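Local coordinates for uncharacterized protein (Leptospira interrogans serogroup Icterohaemorrhagiae serovar copenhageni, PDB 6ULO) that is of unknown function, carries a domain grouped with the NADP-binding Rossmann clan, and is probably attached to the membrane by a helix missing from this truncated construct, at residues Glu33-Thr38 against Phe92-Val97; Asp44-Asn49 against Lys147-Phe152; Tyr88-Thr93 against Gly196-Asn201. All coordinates share one frame; numbering follows the deposited sequence.

In the fold
Interactions 1 and 3 lie at the C-terminal ends of strands 86-91 and 191-195, in a mixed sheet whose parallel half has the strand order of a Rossmann-like fold. They share Phe92 and Thr93, where strand 86-91 passes into helix 94-109, and their centres lie about 9 Å apart. Interaction 2 lies further out, on helix 139-166. Its centre is about 15 Å from that of interaction 1, which it touches through Ile95 and Val96, and about 19 Å from that of interaction 3, without touching. Residues 33-38 and 44-49 come from one long loop that precedes the first sheet strand. This loop thus meets, in turn, the start of helix 94-109 and the middle of helix 139-166.

Interaction 1. Residues Glu33-Thr38 against Phe92-Val97; sequences ETLVPT and FTQIVV
Leu35 of the loop before the sheet lies on the turn that leads from strand 86-91 into helix 94-109. Packing is closest around its branched end. The first torsion (chi1 -58°) aims CG at the helix start, and the branch at CG parts the two methyls. In the Gln94 conformer given, Leu35 CD1 lies 3.6 Å from Gln94 NE2. Deeper in, the same methyl is 4.2 Å from Val97 CG2. It also lies against the carbonyl O of Phe92. CD2 turns to the CD1 and CE1 side of the Phe92 ring, which it meets obliquely; the modelled spacing there is too short to be trusted in detail. Arg195 of strand 191-195 touches both Leu35 and Gln94.

The other half of the contact is looser and wet. No direct hydrogen bond joins the segments. One water donates to Val36 O at 2.7 Å and accepts from Gln94 N at 2.9 Å. A second water joins Thr38 OG1, at 2.8 Å, to Thr93 OG1, at 2.9 Å. Thr93 is the N-cap residue of helix 94-109, but its hydroxyl makes no capping bond.

Glu33 OE1 approaches the ring, yet its carboxylate is held elsewhere, by Asn197 N and by the backbone N of Ile202 and Thr203 at the start of helix 203-214. Between the two segments the joining is thus apolar contact of one leucine plus water, and direct polar fixing of this part of the loop lies with the Glu33 carboxylate, outside the contact.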
loop_
_atom_site.group_PDB
_atom_site.type_symbol
_atom_site.label_atom_id
_atom_site.label_comp_id
_atom_site.label_asym_id
_atom_site.label_seq_id
_atom_site.Cartn_x
_atom_site.Cartn_y
_atom_site.Cartn_z
ATOM N N GLU A 33 -0.136 3.406 -16.750
ATOM C CA GLU A 33 -0.399 2.361 -17.717
ATOM C C GLU A 33 -1.894 2.189 -17.941
ATOM O O GLU A 33 -2.729 2.507 -17.081
ATOM C CB GLU A 33 0.208 1.034 -17.256
ATOM C CG GLU A 33 1.727 1.096 -17.285
ATOM C CD GLU A 33 2.413 0.072 -16.407
ATOM O OE1 GLU A 33 1.768 -0.886 -15.868
ATOM O OE2 GLU A 33 3.634 0.217 -16.251
ATOM N N THR A 34 -2.238 1.674 -19.108
ATOM C CA THR A 34 -3.631 1.410 -19.428
ATOM C C THR A 34 -4.045 0.110 -18.774
ATOM O O THR A 34 -3.372 -0.906 -18.926
ATOM C CB THR A 34 -3.781 1.276 -20.946
ATOM O OG1 THR A 34 -3.331 2.476 -21.587
ATOM C CG2 THR A 34 -5.230 0.988 -21.326
ATOM N N LEU A 35 -5.155 0.142 -18.066
ATOM C CA LEU A 35 -5.708 -1.027 -17.403
ATOM C C LEU A 35 -6.930 -1.425 -18.192
ATOM O O LEU A 35 -7.566 -0.585 -18.830
ATOM C CB LEU A 35 -6.109 -0.731 -15.955
ATOM C CG LEU A 35 -4.981 -0.227 -15.076
ATOM C CD1 LEU A 35 -5.460 -0.242 -13.646
ATOM C CD2 LEU A 35 -3.754 -1.070 -15.213
ATOM N N VAL A 36 -7.210 -2.713 -18.227
ATOM C CA VAL A 36 -8.469 -3.165 -18.802
ATOM C C VAL A 36 -9.133 -4.087 -17.787
ATOM O O VAL A 36 -8.479 -4.592 -16.858
ATOM C CB VAL A 36 -8.261 -3.855 -20.165
ATOM C CG1 VAL A 36 -7.569 -2.910 -21.142
ATOM C CG2 VAL A 36 -7.490 -5.162 -19.995
ATOM N N PRO A 37 -10.445 -4.287 -17.911
ATOM C CA PRO A 37 -11.162 -5.166 -16.979
ATOM C C PRO A 37 -10.605 -6.576 -16.997
ATOM O O PRO A 37 -10.258 -7.112 -18.053
ATOM C CB PRO A 37 -12.594 -5.132 -17.528
ATOM C CG PRO A 37 -12.718 -3.784 -18.158
ATOM C CD PRO A 37 -11.380 -3.579 -18.804
ATOM N N THR A 38 -10.527 -7.184 -15.814
ATOM C CA THR A 38 -10.091 -8.574 -15.663
ATOM C C THR A 38 -10.974 -9.273 -14.644
ATOM O O THR A 38 -11.844 -8.664 -14.017
ATOM C CB THR A 38 -8.650 -8.698 -15.160
ATOM O OG1 THR A 38 -8.606 -8.347 -13.772
ATOM C CG2 THR A 38 -7.705 -7.813 -15.952
ATOM N N PHE A 92 -2.696 -2.704 -10.460
ATOM C CA PHE A 92 -2.978 -3.082 -11.833
ATOM C C PHE A 92 -4.422 -3.468 -12.064
ATOM O O PHE A 92 -4.791 -3.751 -13.204
ATOM C CB PHE A 92 -2.041 -4.216 -12.276
ATOM C CG PHE A 92 -1.983 -4.427 -13.756
ATOM C CD1 PHE A 92 -1.643 -3.396 -14.604
ATOM C CD2 PHE A 92 -2.221 -5.684 -14.293
ATOM C CE1 PHE A 92 -1.562 -3.608 -15.984
ATOM C CE2 PHE A 92 -2.149 -5.893 -15.663
ATOM C CZ PHE A 92 -1.805 -4.848 -16.492
ATOM N N THR A 93 -5.246 -3.511 -11.022
ATOM C CA THR A 93 -6.657 -3.858 -11.168
ATOM C C THR A 93 -7.490 -2.584 -11.010
ATOM O O THR A 93 -7.355 -1.863 -10.009
ATOM C CB THR A 93 -7.073 -4.928 -10.144
ATOM O OG1 THR A 93 -6.239 -6.103 -10.297
ATOM C CG2 THR A 93 -8.518 -5.336 -10.365
ATOM N N GLN A 94 -8.362 -2.316 -11.998
ATOM C CA GLN A 94 -9.089 -1.051 -11.996
ATOM C C GLN A 94 -9.945 -0.889 -10.744
ATOM O O GLN A 94 -10.046 0.228 -10.205
ATOM C CB GLN A 94 -9.928 -0.917 -13.262
ATOM C CG GLN A 94 -10.451 0.477 -13.476
ATOM C CD GLN A 94 -9.364 1.551 -13.400
ATOM O OE1 GLN A 94 -9.304 2.332 -12.458
ATOM N NE2 GLN A 94 -8.489 1.577 -14.398
ATOM N N ILE A 95 -10.537 -1.980 -10.239
ATOM C CA ILE A 95 -11.402 -1.828 -9.077
ATOM C C ILE A 95 -10.619 -1.330 -7.880
ATOM O O ILE A 95 -11.157 -0.582 -7.057
ATOM C CB ILE A 95 -12.211 -3.106 -8.767
ATOM C CG1 ILE A 95 -13.430 -2.744 -7.879
ATOM C CG2 ILE A 95 -11.354 -4.186 -8.051
ATOM C CD1 ILE A 95 -14.348 -3.943 -7.569
ATOM N N VAL A 96 -9.354 -1.748 -7.746
ATOM C CA VAL A 96 -8.545 -1.303 -6.616
ATOM C C VAL A 96 -8.231 0.184 -6.733
ATOM O O VAL A 96 -8.375 0.942 -5.773
ATOM C CB VAL A 96 -7.262 -2.153 -6.534
ATOM C CG1 VAL A 96 -6.309 -1.574 -5.512
ATOM C CG2 VAL A 96 -7.570 -3.605 -6.213
ATOM N N VAL A 97 -7.849 0.631 -7.937
ATOM C CA VAL A 97 -7.535 2.038 -8.162
ATOM C C VAL A 97 -8.756 2.896 -7.874
ATOM O O VAL A 97 -8.673 3.903 -7.159
ATOM C CB VAL A 97 -6.974 2.261 -9.588
ATOM C CG1 VAL A 97 -6.669 3.747 -9.811
ATOM C CG2 VAL A 97 -5.709 1.406 -9.825
HETATM O O HOH W 1 -8.612 -4.155 -14.181
HETATM O O HOH W 2 -6.170 -7.262 -12.945
#

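Interaction 2. Residues Asp44-Asn49 against Lys147-Phe152; sequences DTTVSN and KQASPF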
loop_
_atom_site.group_PDB
_atom_site.type_symbol
_atom_site.label_atom_id
_atom_site.label_comp_id
_atom_site.label_asym_id
_atom_site.label_seq_id
_atom_site.Cartn_x
_atom_site.Cartn_y
_atom_site.Cartn_z
ATOM N N ASP A 44 -13.869 -8.589 -3.734
ATOM C CA ASP A 44 -12.915 -9.328 -2.905
ATOM C C ASP A 44 -11.518 -8.717 -2.982
ATOM O O ASP A 44 -10.734 -8.798 -2.036
ATOM C CB ASP A 44 -12.831 -10.792 -3.393
ATOM C CG ASP A 44 -14.197 -11.437 -3.685
ATOM O OD1 ASP A 44 -14.457 -12.499 -3.073
ATOM O OD2 ASP A 44 -15.004 -10.920 -4.511
ATOM N N THR A 45 -11.178 -8.126 -4.118
ATOM C CA THR A 45 -9.827 -7.647 -4.364
ATOM C C THR A 45 -9.516 -6.351 -3.643
ATOM O O THR A 45 -8.339 -5.976 -3.553
ATOM C CB THR A 45 -9.657 -7.461 -5.869
ATOM O OG1 THR A 45 -10.160 -8.633 -6.524
ATOM C CG2 THR A 45 -8.203 -7.227 -6.262
ATOM N N THR A 46 -10.526 -5.678 -3.090
ATOM C CA THR A 46 -10.372 -4.331 -2.550
ATOM C C THR A 46 -10.009 -4.317 -1.071
ATOM O O THR A 46 -9.940 -3.237 -0.474
ATOM C CB THR A 46 -11.654 -3.505 -2.743
ATOM O OG1 THR A 46 -12.725 -4.067 -1.958
ATOM C CG2 THR A 46 -12.055 -3.454 -4.207
ATOM N N VAL A 47 -9.765 -5.480 -0.463
ATOM C CA VAL A 47 -9.368 -5.544 0.934
ATOM C C VAL A 47 -8.163 -6.442 1.094
ATOM O O VAL A 47 -7.970 -7.397 0.334
ATOM C CB VAL A 47 -10.486 -6.026 1.882
ATOM C CG1 VAL A 47 -11.603 -5.019 1.944
ATOM C CG2 VAL A 47 -10.975 -7.416 1.485
ATOM N N SER A 48 -7.375 -6.138 2.114
ATOM C CA SER A 48 -6.317 -7.011 2.573
ATOM C C SER A 48 -6.883 -8.152 3.425
ATOM O O SER A 48 -7.950 -8.036 4.043
ATOM C CB SER A 48 -5.368 -6.190 3.453
ATOM O OG SER A 48 -4.285 -6.972 3.946
ATOM N N ASN A 49 -6.157 -9.269 3.452
ATOM C CA ASN A 49 -6.442 -10.374 4.363
ATOM C C ASN A 49 -5.259 -10.644 5.283
ATOM O O ASN A 49 -5.145 -11.749 5.822
ATOM C CB ASN A 49 -6.852 -11.619 3.577
ATOM C CG ASN A 49 -5.759 -12.072 2.599
ATOM O OD1 ASN A 49 -4.716 -11.425 2.470
ATOM N ND2 ASN A 49 -5.989 -13.186 1.917
ATOM N N LYS A 147 -20.588 -0.322 -4.504
ATOM C CA LYS A 147 -21.499 -1.430 -4.231
ATOM C C LYS A 147 -20.801 -2.780 -4.281
ATOM O O LYS A 147 -21.134 -3.668 -3.497
ATOM C CB LYS A 147 -22.686 -1.371 -5.176
ATOM C CG LYS A 147 -23.518 -0.152 -4.897
ATOM C CD LYS A 147 -24.551 0.062 -5.989
ATOM C CE LYS A 147 -25.234 1.409 -5.840
ATOM N NZ LYS A 147 -26.224 1.654 -6.917
ATOM N N GLN A 148 -19.802 -2.944 -5.145
ATOM C CA GLN A 148 -19.051 -4.197 -5.178
ATOM C C GLN A 148 -18.146 -4.320 -3.964
ATOM O O GLN A 148 -17.996 -5.410 -3.398
ATOM C CB GLN A 148 -18.165 -4.197 -6.413
ATOM C CG GLN A 148 -18.859 -4.368 -7.712
ATOM C CD GLN A 148 -17.894 -4.197 -8.851
ATOM O OE1 GLN A 148 -17.386 -3.102 -9.083
ATOM N NE2 GLN A 148 -17.574 -5.289 -9.521
ATOM N N ALA A 149 -17.464 -3.236 -3.600
ATOM C CA ALA A 149 -16.396 -3.294 -2.606
ATOM C C ALA A 149 -16.929 -3.199 -1.183
ATOM O O ALA A 149 -16.379 -3.828 -0.275
ATOM C CB ALA A 149 -15.405 -2.152 -2.835
ATOM N N SER A 150 -17.983 -2.426 -0.968
ATOM C CA SER A 150 -18.419 -2.145 0.405
ATOM C C SER A 150 -18.697 -3.375 1.277
ATOM O O SER A 150 -18.319 -3.351 2.460
ATOM C CB SER A 150 -19.555 -1.101 0.436
ATOM O OG SER A 150 -20.687 -1.547 -0.274
ATOM N N PRO A 151 -19.294 -4.463 0.793
ATOM C CA PRO A 151 -19.480 -5.590 1.721
ATOM C C PRO A 151 -18.157 -6.120 2.258
ATOM O O PRO A 151 -18.061 -6.499 3.432
ATOM C CB PRO A 151 -20.265 -6.615 0.893
ATOM C CG PRO A 151 -20.911 -5.785 -0.211
ATOM C CD PRO A 151 -19.899 -4.735 -0.529
ATOM N N PHE A 152 -17.113 -6.147 1.427
ATOM C CA PHE A 152 -15.809 -6.609 1.876
ATOM C C PHE A 152 -15.124 -5.582 2.759
ATOM O O PHE A 152 -14.520 -5.943 3.773
ATOM C CB PHE A 152 -14.952 -6.925 0.654
ATOM C CG PHE A 152 -15.528 -8.022 -0.184
ATOM C CD1 PHE A 152 -15.271 -9.360 0.131
ATOM C CD2 PHE A 152 -16.379 -7.728 -1.245
ATOM C CE1 PHE A 152 -15.822 -10.373 -0.634
ATOM C CE2 PHE A 152 -16.937 -8.730 -2.004
ATOM C CZ PHE A 152 -16.669 -10.065 -1.683
#
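Asp44 and Phe152 form the broadest part of a loop-on-helix packing in this Rossmann-clan domain. The loop enters it through a short 3-10 segment that includes Asp44 and Thr45. Helix 139-166 is kinked here, where Pro151 and Phe152 lack the bond to the turn before.

The aromatic contact is a CH-pi interaction. Asp44 CA stands 3.8 Å from the centroid of the Phe152 ring and only 8° off its normal, so it is nearly centred over the face. Asp44 N lies over the same face, nearer the rim. The first torsion of Phe152 (chi1 -62°) brings the ring to Asp44, and the second turns its face to the backbone there. The carboxylate reaches past the far end of the ring, with Asp44 OD2 3.4 Å from Phe152 CZ. Its plane is turned 40° from that of the ring, so this is no flat stack.

Apolar packing continues along the loop. Val47 CG1 and CG2 both face Phe152 CB, each 4.1 Å away, and CG1 also rests 3.6 Å from the Phe152 carbonyl O. Ile153 and Arg156, further along the helix, also touch Val47.

Polar bonds between the segments are absent. The buried hydroxyl of Thr46 is instead hydrogen-bonded to Gly43 O within its own loop.

Van der Waals packing of Thr46 closes the contact. Ile95 and Ala99 of helix 94-109 touch this threonine, which is thus wedged between two helices. On the side of helix 139-166, Thr46 OG1 meets Ala149 CB 3.4 Å away, with Thr46 CG2 beside it at 3.8 Å from the same methyl.

Interaction 3. Residues Tyr88-Thr93 against Gly196-Asn201; sequences YLMDFT and GNLLGN
The C-terminal ends of two neighbouring parallel strands, 86-91 and 191-195, meet here as both chains leave the sheet. Gly196 N donates to Asp91 O at 2.9 Å. The bond is nearly straight (172° at the hydrogen), but it reaches the oxygen from above the carbonyl plane. The carbonyl of the same glycine comes close to Asp91 O and Phe92 N without a hydrogen bond to either. A water takes over, donating to Gly196 O at 2.8 Å and, at longer range, to Met90 O.

Met90 extends over Gly196 from the strand. Its CG is anti to the backbone N, which carries the chain across the glycine, with Met90 CG 3.6 Å from Gly196 O. SD passes near Gly196 CA. A bend at the last torsion then brings Met90 CE to Leu198 CD2, at 3.8 Å. Thr203 and Leu204 of the following helix also touch Met90.

On the more exposed side, Asn197 lies over one face of the Phe92 ring. Its CB makes a CH-pi contact, 3.7 Å from the ring centroid and 24° off the normal. ND2 stands over the same face toward the rim, and the amide is tilted 30° from the ring plane. The other end of this amide is occupied: Asn197 OD1 accepts from Leu199 N at 2.9 Å, an Asx turn inside the type I turn 197-200.

Asp91 makes a second Asx turn, with OD2 accepting from Thr93 N, while its OD1 takes Gly71 N of the adjacent loop. Such loops, running from the C-terminal ends of parallel strands into the next helices, are a hallmark of Rossmann-like alpha/beta folds.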
loop_
_atom_site.group_PDB
_atom_site.type_symbol
_atom_site.label_atom_id
_atom_site.label_comp_id
_atom_site.label_asym_id
_atom_site.label_seq_id
_atom_site.Cartn_x
_atom_site.Cartn_y
_atom_site.Cartn_z
ATOM N N TYR A 88 1.918 6.906 -2.968
ATOM C CA TYR A 88 1.449 6.351 -4.237
ATOM C C TYR A 88 0.778 4.994 -3.990
ATOM O O TYR A 88 1.386 4.085 -3.419
ATOM C CB TYR A 88 2.618 6.142 -5.197
ATOM C CG TYR A 88 2.986 7.360 -6.014
ATOM C CD1 TYR A 88 2.058 7.987 -6.842
ATOM C CD2 TYR A 88 4.315 7.793 -6.074
ATOM C CE1 TYR A 88 2.431 9.075 -7.673
ATOM C CE2 TYR A 88 4.702 8.849 -6.914
ATOM C CZ TYR A 88 3.750 9.463 -7.701
ATOM O OH TYR A 88 4.153 10.476 -8.509
ATOM N N LEU A 89 -0.455 4.858 -4.427
ATOM C CA LEU A 89 -1.179 3.587 -4.383
ATOM C C LEU A 89 -1.218 3.110 -5.819
ATOM O O LEU A 89 -2.056 3.552 -6.607
ATOM C CB LEU A 89 -2.573 3.772 -3.788
ATOM C CG LEU A 89 -2.566 4.360 -2.372
ATOM C CD1 LEU A 89 -3.981 4.603 -1.935
ATOM C CD2 LEU A 89 -1.902 3.400 -1.404
ATOM N N MET A 90 -0.286 2.239 -6.176
ATOM C CA MET A 90 -0.140 1.779 -7.552
ATOM C C MET A 90 -0.681 0.361 -7.645
ATOM O O MET A 90 -0.149 -0.540 -6.987
ATOM C CB MET A 90 1.330 1.778 -7.997
ATOM C CG MET A 90 1.458 1.346 -9.447
ATOM S SD MET A 90 3.190 1.071 -9.999
ATOM C CE MET A 90 3.453 -0.563 -9.344
ATOM N N ASP A 91 -1.701 0.139 -8.465
ATOM C CA ASP A 91 -2.254 -1.203 -8.621
ATOM C C ASP A 91 -2.609 -1.438 -10.080
ATOM O O ASP A 91 -2.765 -0.500 -10.867
ATOM C CB ASP A 91 -3.459 -1.409 -7.687
ATOM C CG ASP A 91 -3.723 -2.865 -7.346
ATOM O OD1 ASP A 91 -3.175 -3.311 -6.307
ATOM O OD2 ASP A 91 -4.502 -3.528 -8.087
ATOM N N PHE A 92 -2.696 -2.704 -10.460
ATOM C CA PHE A 92 -2.978 -3.082 -11.833
ATOM C C PHE A 92 -4.422 -3.468 -12.064
ATOM O O PHE A 92 -4.791 -3.751 -13.204
ATOM C CB PHE A 92 -2.041 -4.216 -12.276
ATOM C CG PHE A 92 -1.983 -4.427 -13.756
ATOM C CD1 PHE A 92 -1.643 -3.396 -14.604
ATOM C CD2 PHE A 92 -2.221 -5.684 -14.293
ATOM C CE1 PHE A 92 -1.562 -3.608 -15.984
ATOM C CE2 PHE A 92 -2.149 -5.893 -15.663
ATOM C CZ PHE A 92 -1.805 -4.848 -16.492
ATOM N N THR A 93 -5.246 -3.511 -11.022
ATOM C CA THR A 93 -6.657 -3.858 -11.168
ATOM C C THR A 93 -7.490 -2.584 -11.010
ATOM O O THR A 93 -7.355 -1.863 -10.009
ATOM C CB THR A 93 -7.073 -4.928 -10.144
ATOM O OG1 THR A 93 -6.239 -6.103 -10.297
ATOM C CG2 THR A 93 -8.518 -5.336 -10.365
ATOM N N GLY A 196 -0.760 0.878 -12.504
ATOM C CA GLY A 196 0.534 0.329 -12.853
ATOM C C GLY A 196 0.694 -1.116 -12.438
ATOM O O GLY A 196 0.261 -1.511 -11.340
ATOM N N ASN A 197 1.347 -1.889 -13.300
ATOM C CA ASN A 197 1.683 -3.279 -13.021
ATOM C C ASN A 197 3.090 -3.314 -12.448
ATOM O O ASN A 197 3.993 -2.680 -13.002
ATOM C CB ASN A 197 1.639 -4.028 -14.366
ATOM C CG ASN A 197 1.735 -5.552 -14.241
ATOM O OD1 ASN A 197 2.163 -6.102 -13.248
ATOM N ND2 ASN A 197 1.405 -6.219 -15.324
ATOM N N LEU A 198 3.292 -4.085 -11.381
ATOM C CA LEU A 198 4.668 -4.332 -10.924
ATOM C C LEU A 198 5.568 -4.843 -12.043
ATOM O O LEU A 198 6.773 -4.580 -12.032
ATOM C CB LEU A 198 4.702 -5.358 -9.794
ATOM C CG LEU A 198 4.031 -4.943 -8.477
ATOM C CD1 LEU A 198 3.955 -6.123 -7.544
ATOM C CD2 LEU A 198 4.797 -3.791 -7.843
ATOM N N LEU A 199 4.998 -5.564 -13.008
ATOM C CA LEU A 199 5.751 -6.131 -14.120
ATOM C C LEU A 199 5.665 -5.285 -15.383
ATOM O O LEU A 199 6.161 -5.703 -16.438
ATOM C CB LEU A 199 5.204 -7.524 -14.402
ATOM C CG LEU A 199 5.140 -8.438 -13.161
ATOM C CD1 LEU A 199 4.831 -9.875 -13.576
ATOM C CD2 LEU A 199 6.403 -8.379 -12.314
ATOM N N GLY A 200 5.053 -4.097 -15.300
ATOM C CA GLY A 200 4.961 -3.175 -16.422
ATOM C C GLY A 200 6.259 -2.427 -16.691
ATOM O O GLY A 200 7.258 -2.541 -15.974
ATOM N N ASN A 201 6.230 -1.611 -17.745
ATOM C CA ASN A 201 7.421 -0.880 -18.168
ATOM C C ASN A 201 7.265 0.635 -18.128
ATOM O O ASN A 201 8.163 1.351 -18.590
ATOM C CB ASN A 201 7.947 -1.369 -19.535
ATOM C CG ASN A 201 6.958 -1.137 -20.704
ATOM O OD1 ASN A 201 5.987 -0.411 -20.578
ATOM N ND2 ASN A 201 7.234 -1.759 -21.856
HETATM O O HOH W 3 0.808 -2.893 -8.987
#